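Local coordinates for protein enoyl-CoA hydratase/isomerase (Mycobacterium abscessus, PDB 3QXZ) that probably catalyses the hydration of the double bond of enoyl-CoA thioesters, or its isomerisation, at residues L46-A51 against E96-V101; V52-L57 against R195-I200. All blocks are in the same frame, centred on the assembly; numbering follows the deposited sequence. Where two conformers were deposited one is given.

From the N terminus, helix 33-48 ends in the first segment of contact 1, and a short turn leads straight into strand 54-59, which opens contact 2. Contact 1 closes when the chain returns at 96-101, the loop before strand 101-105; contact 2 closes much later, at helix 186-203. Each loop begins before the other has closed, so they cross. The two contacts meet through P100 O and I55 N, 2.9 Å apart and probably hydrogen-bonded, and through the potassium ion, which has ligands in both. Contact 1 joins the end of helix 33-48 to the loop before strand 101-105, and contact 2 packs helix 186-203 on the sheet of the crotonase-like fold.

Contact 1: L46-A51 against E96-V101; sequences LDDDPA and ELRTPV. With K (potassium ion), chain D; EDO (1,2-ethanediol), chain I.
D47, in the last turn of helix 33-48, reaches into the loop 97-99 and takes its hydrogen bonds on both carboxylate oxygens. Its CG stands anti to the backbone N (chi1 -162°), which carries the carboxylate out to the backbone amides of R98 and T99. D47 OD2 receives R98 N from the syn side, tilted 21° out of the carboxylate plane, in a nearly straight bond of 3.1 Å. D47 OD1 turns its anti lone pair to the hydroxyl T99 OG1 at 2.7 Å, and takes weak bonds from the amides of R98 and T99. The L97 side chain crosses beside the carboxylate, L97 CB lying 3.6 Å from D47 CG.

In one of its two conformers, R98 bends at chi3 (-53°) and folds back over D47. D47 OD2 then lies above one guanidinium face, where it meets the charge but no N-H. R98 NH2 instead points to D48 OD1 at 3.1 Å, on its anti lone pair, with carboxylate and guanidinium nearly coplanar; it also bonds weakly to D47 O. A 1,2-ethanediol, probably from the crystallisation liquor, donates its O2 hydroxyl to D47 OD2.

T99 OG1 also coordinates potassium at 2.9 Å. The carbonyl oxygens of L46, D47 and D49, V52 O and a water complete the site. Since the hydroxyl gives its proton to D47 OD1, its oxygen can face the cation, making D47 a second-shell residue that orients a ligand. The ion thus joins the helix end to the loop, and its charge, with that of R98, probably favours an ionised D47.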
ATOM      1  N   LEU A  46     -21.385 -20.576   4.753  1.00 13.65           N
ATOM      2  CA  LEU A  46     -20.620 -21.006   3.594  1.00 13.40           C
ATOM      3  C   LEU A  46     -19.166 -21.250   3.974  1.00 13.23           C
ATOM      4  O   LEU A  46     -18.532 -22.172   3.453  1.00 13.00           O
ATOM      5  CB  LEU A  46     -20.745 -19.992   2.439  1.00 13.22           C
ATOM      6  CG  LEU A  46     -22.153 -19.861   1.843  1.00 14.13           C
ATOM      7  CD1 LEU A  46     -22.194 -18.683   0.891  1.00 16.10           C
ATOM      8  CD2 LEU A  46     -22.580 -21.148   1.148  1.00 15.31           C
ATOM      9  N   ASP A  47     -18.634 -20.440   4.887  1.00 12.28           N
ATOM     10  CA  ASP A  47     -17.277 -20.671   5.366  1.00 12.75           C
ATOM     11  C   ASP A  47     -17.166 -22.040   6.033  1.00 13.16           C
ATOM     12  O   ASP A  47     -16.189 -22.771   5.812  1.00 12.35           O
ATOM     13  CB  ASP A  47     -16.811 -19.562   6.319  1.00 12.35           C
ATOM     14  CG  ASP A  47     -15.303 -19.527   6.490  1.00 10.94           C
ATOM     15  OD1 ASP A  47     -14.575 -19.839   5.527  1.00 12.16           O
ATOM     16  OD2 ASP A  47     -14.852 -19.160   7.580  1.00 11.90           O
ATOM     17  N   ASP A  48     -18.184 -22.393   6.820  1.00 14.81           N
ATOM     18  CA  ASP A  48     -18.199 -23.651   7.552  1.00 16.30           C
ATOM     19  C   ASP A  48     -18.442 -24.873   6.672  1.00 16.95           C
ATOM     20  O   ASP A  48     -18.083 -25.984   7.067  1.00 19.12           O
ATOM     21  CB  ASP A  48     -19.238 -23.586   8.669  1.00 16.81           C
ATOM     22  CG  ASP A  48     -18.852 -22.613   9.760  1.00 19.45           C
ATOM     23  OD1 ASP A  48     -17.652 -22.266   9.857  1.00 23.05           O
ATOM     24  OD2 ASP A  48     -19.749 -22.200  10.526  1.00 24.14           O
ATOM     25  N   ASP A  49     -19.033 -24.682   5.494  1.00 16.91           N
ATOM     26  CA  ASP A  49     -19.375 -25.780   4.580  1.00 17.79           C
ATOM     27  C   ASP A  49     -18.101 -26.259   3.871  1.00 18.78           C
ATOM     28  O   ASP A  49     -17.529 -25.509   3.076  1.00 16.93           O
ATOM     29  CB  ASP A  49     -20.392 -25.264   3.557  1.00 18.05           C
ATOM     30  CG  ASP A  49     -20.961 -26.360   2.667  1.00 20.43           C
ATOM     31  OD1 ASP A  49     -20.340 -27.432   2.559  1.00 21.16           O
ATOM     32  OD2 ASP A  49     -22.022 -26.095   2.067  1.00 23.06           O
ATOM     33  N   PRO A  50     -17.638 -27.501   4.147  1.00 19.31           N
ATOM     34  CA  PRO A  50     -16.378 -27.967   3.562  1.00 19.94           C
ATOM     35  C   PRO A  50     -16.437 -28.080   2.040  1.00 19.47           C
ATOM     36  O   PRO A  50     -15.393 -28.039   1.382  1.00 20.39           O
ATOM     37  CB  PRO A  50     -16.198 -29.363   4.185  1.00 20.94           C
ATOM     38  CG  PRO A  50     -17.561 -29.799   4.520  1.00 21.55           C
ATOM     39  CD  PRO A  50     -18.275 -28.549   4.967  1.00 20.46           C
ATOM     40  N   ALA A  51     -17.645 -28.192   1.499  1.00 19.83           N
ATOM     41  CA  ALA A  51     -17.845 -28.341   0.061  1.00 19.83           C
ATOM     42  C   ALA A  51     -17.673 -27.022  -0.690  1.00 18.46           C
ATOM     43  O   ALA A  51     -17.557 -27.016  -1.912  1.00 19.93           O
ATOM     44  CB  ALA A  51     -19.213 -28.926  -0.216  1.00 20.91           C
ATOM     45  N   GLU A  96     -12.506 -12.181   7.305  1.00  8.68           N
ATOM     46  CA  GLU A  96     -12.363 -12.989   8.514  0.70  9.06           C
ATOM     47  C   GLU A  96     -12.521 -14.477   8.224  1.00  9.23           C
ATOM     48  O   GLU A  96     -12.275 -15.310   9.104  1.00 10.99           O
ATOM     49  CB  GLU A  96     -13.400 -12.553   9.567  0.70  9.82           C
ATOM     50  CG  GLU A  96     -13.051 -11.191  10.163  0.70 11.33           C
ATOM     51  CD  GLU A  96     -14.100 -10.562  11.075  0.70 16.00           C
ATOM     52  OE1 GLU A  96     -15.302 -10.788  10.908  0.70 13.64           O
ATOM     53  OE2 GLU A  96     -13.697  -9.763  11.952  0.70 19.93           O
ATOM     54  N   LEU A  97     -12.940 -14.821   7.005  1.00  8.42           N
ATOM     55  CA  LEU A  97     -13.255 -16.223   6.656  1.00  8.84           C
ATOM     56  C   LEU A  97     -12.015 -17.025   6.263  1.00  9.08           C
ATOM     57  O   LEU A  97     -10.992 -16.458   5.873  1.00  8.59           O
ATOM     58  CB  LEU A  97     -14.240 -16.263   5.479  1.00  9.47           C
ATOM     59  CG  LEU A  97     -15.515 -15.424   5.618  1.00  9.10           C
ATOM     60  CD1 LEU A  97     -16.394 -15.638   4.387  1.00 11.02           C
ATOM     61  CD2 LEU A  97     -16.263 -15.696   6.932  1.00 10.20           C
ATOM     62  N   ARG A  98     -12.123 -18.350   6.335  1.00  9.20           N
ATOM     63  CA  ARG A  98     -11.087 -19.218   5.766  0.50  9.52           C
ATOM     64  C   ARG A  98     -11.248 -19.343   4.243  1.00  9.45           C
ATOM     65  O   ARG A  98     -10.282 -19.623   3.535  1.00 11.18           O
ATOM     66  CB  ARG A  98     -11.157 -20.594   6.429  0.50 10.57           C
ATOM     67  CG  ARG A  98     -10.959 -20.539   7.934  0.50 12.09           C
ATOM     68  CD  ARG A  98     -11.253 -21.866   8.614  0.50 16.52           C
ATOM     69  NE  ARG A  98     -12.571 -22.393   8.261  0.50 19.75           N
ATOM     70  CZ  ARG A  98     -13.698 -22.089   8.898  0.50 21.75           C
ATOM     71  NH1 ARG A  98     -13.685 -21.258   9.931  0.50 22.99           N
ATOM     72  NH2 ARG A  98     -14.847 -22.619   8.499  0.50 22.43           N
ATOM     73  N   THR A  99     -12.449 -19.081   3.752  1.00  9.11           N
ATOM     74  CA  THR A  99     -12.809 -19.274   2.347  1.00  9.63           C
ATOM     75  C   THR A  99     -12.554 -18.016   1.540  1.00  8.57           C
ATOM     76  O   THR A  99     -13.036 -16.958   1.917  1.00  8.97           O
ATOM     77  CB  THR A  99     -14.298 -19.665   2.243  1.00  9.94           C
ATOM     78  OG1 THR A  99     -14.517 -20.841   3.038  1.00 10.81           O
ATOM     79  CG2 THR A  99     -14.753 -19.919   0.805  1.00 10.03           C
ATOM     80  N   PRO A 100     -11.841 -18.125   0.400  1.00  8.06           N
ATOM     81  CA  PRO A 100     -11.651 -16.967  -0.477  1.00  8.38           C
ATOM     82  C   PRO A 100     -12.974 -16.384  -0.958  1.00  8.18           C
ATOM     83  O   PRO A 100     -13.939 -17.133  -1.227  1.00  8.83           O
ATOM     84  CB  PRO A 100     -10.868 -17.553  -1.659  1.00  8.73           C
ATOM     85  CG  PRO A 100     -10.066 -18.668  -1.041  1.00  9.40           C
ATOM     86  CD  PRO A 100     -11.041 -19.282  -0.053  1.00  8.36           C
ATOM     87  N   VAL A 101     -13.005 -15.050  -1.049  1.00  7.48           N
ATOM     88  CA  VAL A 101     -14.193 -14.320  -1.489  1.00  8.13           C
ATOM     89  C   VAL A 101     -13.789 -13.398  -2.628  1.00  7.80           C
ATOM     90  O   VAL A 101     -12.873 -12.572  -2.468  1.00  8.12           O
ATOM     91  CB  VAL A 101     -14.804 -13.499  -0.324  1.00  7.59           C
ATOM     92  CG1 VAL A 101     -15.959 -12.636  -0.832  1.00  9.13           C
ATOM     93  CG2 VAL A 101     -15.320 -14.441   0.780  1.00  9.80           C
TER
HETATM   94  K     K D 262     -15.961 -23.338   3.105  1.00 12.72           K
HETATM   95  C1  EDO I 267     -15.410 -16.208  10.717  1.00 25.80           C
HETATM   96  O1  EDO I 267     -16.199 -16.230  11.913  1.00 29.89           O
HETATM   97  C2  EDO I 267     -14.710 -17.549  10.533  1.00 26.12           C
HETATM   98  O2  EDO I 267     -15.637 -18.514  10.011  1.00 22.37           O
HETATM   99  O   HOH W   1     -13.992 -24.942   4.090  1.00 22.97           O

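Contact 2: V52-L57 against R195-I200; sequences VRVIVL and RMAHDI. With K (potassium ion), chain D; EDO (1,2-ethanediol), chain H.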
ATOM      1  N   VAL A  52     -17.686 -25.907   0.036  1.00 15.42           N
ATOM      2  CA  VAL A  52     -17.572 -24.584  -0.591  1.00 13.86           C
ATOM      3  C   VAL A  52     -16.112 -24.122  -0.547  1.00 12.32           C
ATOM      4  O   VAL A  52     -15.553 -23.849   0.533  1.00 13.48           O
ATOM      5  CB  VAL A  52     -18.503 -23.546   0.051  1.00 14.15           C
ATOM      6  CG1 VAL A  52     -18.252 -22.144  -0.546  1.00 12.96           C
ATOM      7  CG2 VAL A  52     -19.989 -23.929  -0.143  1.00 14.40           C
ATOM      8  N   ARG A  53     -15.504 -24.063  -1.722  1.00 11.17           N
ATOM      9  CA  ARG A  53     -14.102 -23.672  -1.883  1.00 10.39           C
ATOM     10  C   ARG A  53     -13.905 -22.170  -2.063  1.00 10.10           C
ATOM     11  O   ARG A  53     -12.861 -21.628  -1.653  1.00 10.33           O
ATOM     12  CB  ARG A  53     -13.469 -24.414  -3.069  1.00 10.76           C
ATOM     13  CG  ARG A  53     -13.339 -25.952  -2.877  1.00 11.84           C
ATOM     14  CD  ARG A  53     -12.432 -26.364  -1.707  1.00 12.55           C
ATOM     15  NE  ARG A  53     -11.265 -25.501  -1.689  1.00 12.12           N
ATOM     16  CZ  ARG A  53     -10.242 -25.562  -2.527  1.00 11.91           C
ATOM     17  NH1 ARG A  53     -10.088 -26.567  -3.404  1.00 13.08           N
ATOM     18  NH2 ARG A  53      -9.317 -24.617  -2.446  1.00 12.26           N
ATOM     19  N   VAL A  54     -14.886 -21.510  -2.673  1.00 10.50           N
ATOM     20  CA  VAL A  54     -14.801 -20.072  -2.983  1.00 10.57           C
ATOM     21  C   VAL A  54     -16.210 -19.513  -2.951  1.00 10.37           C
ATOM     22  O   VAL A  54     -17.166 -20.195  -3.367  1.00 11.01           O
ATOM     23  CB  VAL A  54     -14.210 -19.804  -4.409  1.00 10.38           C
ATOM     24  CG1 VAL A  54     -14.058 -18.311  -4.681  1.00 11.40           C
ATOM     25  CG2 VAL A  54     -12.898 -20.500  -4.618  1.00 12.44           C
ATOM     26  N   ILE A  55     -16.318 -18.267  -2.487  1.00  9.74           N
ATOM     27  CA  ILE A  55     -17.563 -17.515  -2.514  1.00  9.45           C
ATOM     28  C   ILE A  55     -17.416 -16.355  -3.490  1.00  9.34           C
ATOM     29  O   ILE A  55     -16.439 -15.598  -3.418  1.00  9.76           O
ATOM     30  CB  ILE A  55     -17.906 -16.971  -1.115  1.00  9.89           C
ATOM     31  CG1 ILE A  55     -18.074 -18.116  -0.112  1.00 10.73           C
ATOM     32  CG2 ILE A  55     -19.153 -16.072  -1.165  1.00 11.74           C
ATOM     33  CD1 ILE A  55     -17.880 -17.714   1.363  1.00 13.48           C
ATOM     34  N   VAL A  56     -18.376 -16.219  -4.399  1.00 10.44           N
ATOM     35  CA  VAL A  56     -18.441 -15.064  -5.309  1.00 10.92           C
ATOM     36  C   VAL A  56     -19.640 -14.220  -4.926  1.00 11.39           C
ATOM     37  O   VAL A  56     -20.750 -14.747  -4.846  1.00 12.19           O
ATOM     38  CB  VAL A  56     -18.529 -15.512  -6.790  1.00 11.02           C
ATOM     39  CG1 VAL A  56     -18.687 -14.308  -7.735  1.00 12.17           C
ATOM     40  CG2 VAL A  56     -17.288 -16.323  -7.169  1.00 11.11           C
ATOM     41  N   LEU A  57     -19.411 -12.933  -4.664  1.00 10.28           N
ATOM     42  CA  LEU A  57     -20.465 -11.963  -4.366  1.00 10.77           C
ATOM     43  C   LEU A  57     -20.722 -11.071  -5.576  1.00 11.12           C
ATOM     44  O   LEU A  57     -19.786 -10.494  -6.152  1.00 10.51           O
ATOM     45  CB  LEU A  57     -20.060 -11.116  -3.155  1.00 10.71           C
ATOM     46  CG  LEU A  57     -21.087 -10.073  -2.697  1.00 10.33           C
ATOM     47  CD1 LEU A  57     -22.404 -10.694  -2.231  1.00 12.32           C
ATOM     48  CD2 LEU A  57     -20.445  -9.244  -1.578  1.00 12.05           C
ATOM     49  N   ARG A 195     -14.583 -18.009 -13.547  1.00 12.32           N
ATOM     50  CA  ARG A 195     -13.418 -18.749 -14.048  1.00 13.12           C
ATOM     51  C   ARG A 195     -12.310 -18.770 -12.993  1.00 12.64           C
ATOM     52  O   ARG A 195     -11.658 -19.808 -12.773  1.00 12.66           O
ATOM     53  CB  ARG A 195     -12.902 -18.162 -15.369  1.00 14.06           C
ATOM     54  CG  ARG A 195     -13.769 -18.561 -16.589  1.00 17.61           C
ATOM     55  CD  ARG A 195     -13.135 -18.173 -17.935  1.00 22.46           C
ATOM     56  NE  ARG A 195     -12.883 -16.733 -18.059  1.00 24.15           N
ATOM     57  CZ  ARG A 195     -13.796 -15.825 -18.405  1.00 24.86           C
ATOM     58  NH1 ARG A 195     -15.044 -16.191 -18.681  1.00 26.21           N
ATOM     59  NH2 ARG A 195     -13.453 -14.547 -18.478  1.00 24.61           N
ATOM     60  N   MET A 196     -12.096 -17.628 -12.332  1.00 11.99           N
ATOM     61  CA  MET A 196     -11.095 -17.553 -11.280  1.00 11.35           C
ATOM     62  C   MET A 196     -11.475 -18.444 -10.096  1.00 10.22           C
ATOM     63  O   MET A 196     -10.627 -19.154  -9.556  1.00 10.71           O
ATOM     64  CB  MET A 196     -10.930 -16.098 -10.848  1.00 11.12           C
ATOM     65  CG  MET A 196      -9.824 -15.892  -9.814  1.00 10.49           C
ATOM     66  SD  MET A 196      -9.678 -14.185  -9.279  1.00 14.19           S
ATOM     67  CE  MET A 196      -8.926 -13.436 -10.711  1.00 16.01           C
ATOM     68  N   ALA A 197     -12.748 -18.408  -9.708  1.00  9.98           N
ATOM     69  CA  ALA A 197     -13.235 -19.227  -8.608  1.00 10.50           C
ATOM     70  C   ALA A 197     -13.096 -20.715  -8.885  1.00 11.57           C
ATOM     71  O   ALA A 197     -12.658 -21.463  -8.009  1.00 11.85           O
ATOM     72  CB  ALA A 197     -14.697 -18.881  -8.277  1.00 10.55           C
ATOM     73  N   HIS A 198     -13.470 -21.138 -10.090  1.00 11.20           N
ATOM     74  CA  HIS A 198     -13.363 -22.559 -10.417  1.00 11.86           C
ATOM     75  C   HIS A 198     -11.916 -23.035 -10.518  1.00 11.33           C
ATOM     76  O   HIS A 198     -11.621 -24.181 -10.158  1.00 12.86           O
ATOM     77  CB  HIS A 198     -14.196 -22.893 -11.658  1.00 12.77           C
ATOM     78  CG  HIS A 198     -15.664 -22.961 -11.367  1.00 14.64           C
ATOM     79  ND1 HIS A 198     -16.224 -23.958 -10.596  1.00 18.00           N
ATOM     80  CD2 HIS A 198     -16.676 -22.121 -11.690  1.00 17.34           C
ATOM     81  CE1 HIS A 198     -17.524 -23.750 -10.488  1.00 18.76           C
ATOM     82  NE2 HIS A 198     -17.822 -22.637 -11.135  1.00 19.52           N
ATOM     83  N   ASP A 199     -11.010 -22.150 -10.945  1.00 10.84           N
ATOM     84  CA  ASP A 199      -9.594 -22.485 -10.921  1.00 11.20           C
ATOM     85  C   ASP A 199      -9.066 -22.687  -9.492  1.00 10.92           C
ATOM     86  O   ASP A 199      -8.283 -23.599  -9.259  1.00 10.92           O
ATOM     87  CB  ASP A 199      -8.771 -21.425 -11.653  1.00 12.04           C
ATOM     88  CG  ASP A 199      -7.297 -21.706 -11.590  1.00 12.72           C
ATOM     89  OD1 ASP A 199      -6.821 -22.714 -12.175  1.00 12.36           O
ATOM     90  OD2 ASP A 199      -6.604 -20.937 -10.895  1.00 13.19           O
ATOM     91  N   ILE A 200      -9.500 -21.849  -8.545  1.00 10.18           N
ATOM     92  CA  ILE A 200      -9.136 -22.077  -7.153  1.00 10.21           C
ATOM     93  C   ILE A 200      -9.721 -23.411  -6.662  1.00 10.50           C
ATOM     94  O   ILE A 200      -9.013 -24.231  -6.056  1.00 10.48           O
ATOM     95  CB  ILE A 200      -9.611 -20.911  -6.220  1.00 10.20           C
ATOM     96  CG1 ILE A 200      -8.844 -19.632  -6.543  1.00  9.74           C
ATOM     97  CG2 ILE A 200      -9.404 -21.254  -4.752  1.00 10.49           C
ATOM     98  CD1 ILE A 200      -9.497 -18.371  -5.993  1.00 11.83           C
TER
HETATM   99  K     K D 262     -15.961 -23.338   3.105  1.00 12.72           K
HETATM  100  C1  EDO H 266     -11.049 -22.983   2.499  1.00 23.33           C
HETATM  101  O1  EDO H 266      -9.987 -22.625   1.613  1.00 23.42           O
HETATM  102  C2  EDO H 266     -12.219 -23.387   1.619  1.00 19.42           C
HETATM  103  O2  EDO H 266     -11.957 -24.651   0.960  1.00 17.59           O
HETATM  104  O   HOH W   1     -13.992 -24.942   4.090  1.00 22.97           O
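V54 and V56, on the same face of strand 54-59, press apolar methyls against A197 and I200 of helix 186-203. The methyl of A197 rests against both valines: its CB is 3.7 Å from V54 CG1 and 3.8 Å from V56 CG2. With CG1 anti to its backbone N (chi1 -177°), V54 keeps CG2 for the next turn of the helix, where it meets I200 CG2 at 3.6 Å, the two side chains crossing at about a right angle.

Strand and helix segments run antiparallel (171°), their axes 8.7 Å apart. A197 and I200, about one turn apart, share a face of the helix. This is a helix packed on a face of the central sheet of the crotonase-like fold; the I55 side chain points to the other face, against helix 33-48. I200 also packs on T165 of a neighbouring subunit.

Polar contacts gather at R53. Its chain, bent at chi2 (-62°) and again at chi3, brings R53 NH2 within 3.6 Å of I200 O, without a hydrogen bond; NH2 bonds instead to V204 O. R53 NE donates to O2 of a 1,2-ethanediol at 2.9 Å. Just before R53, V52 O binds the potassium ion at 2.6 Å.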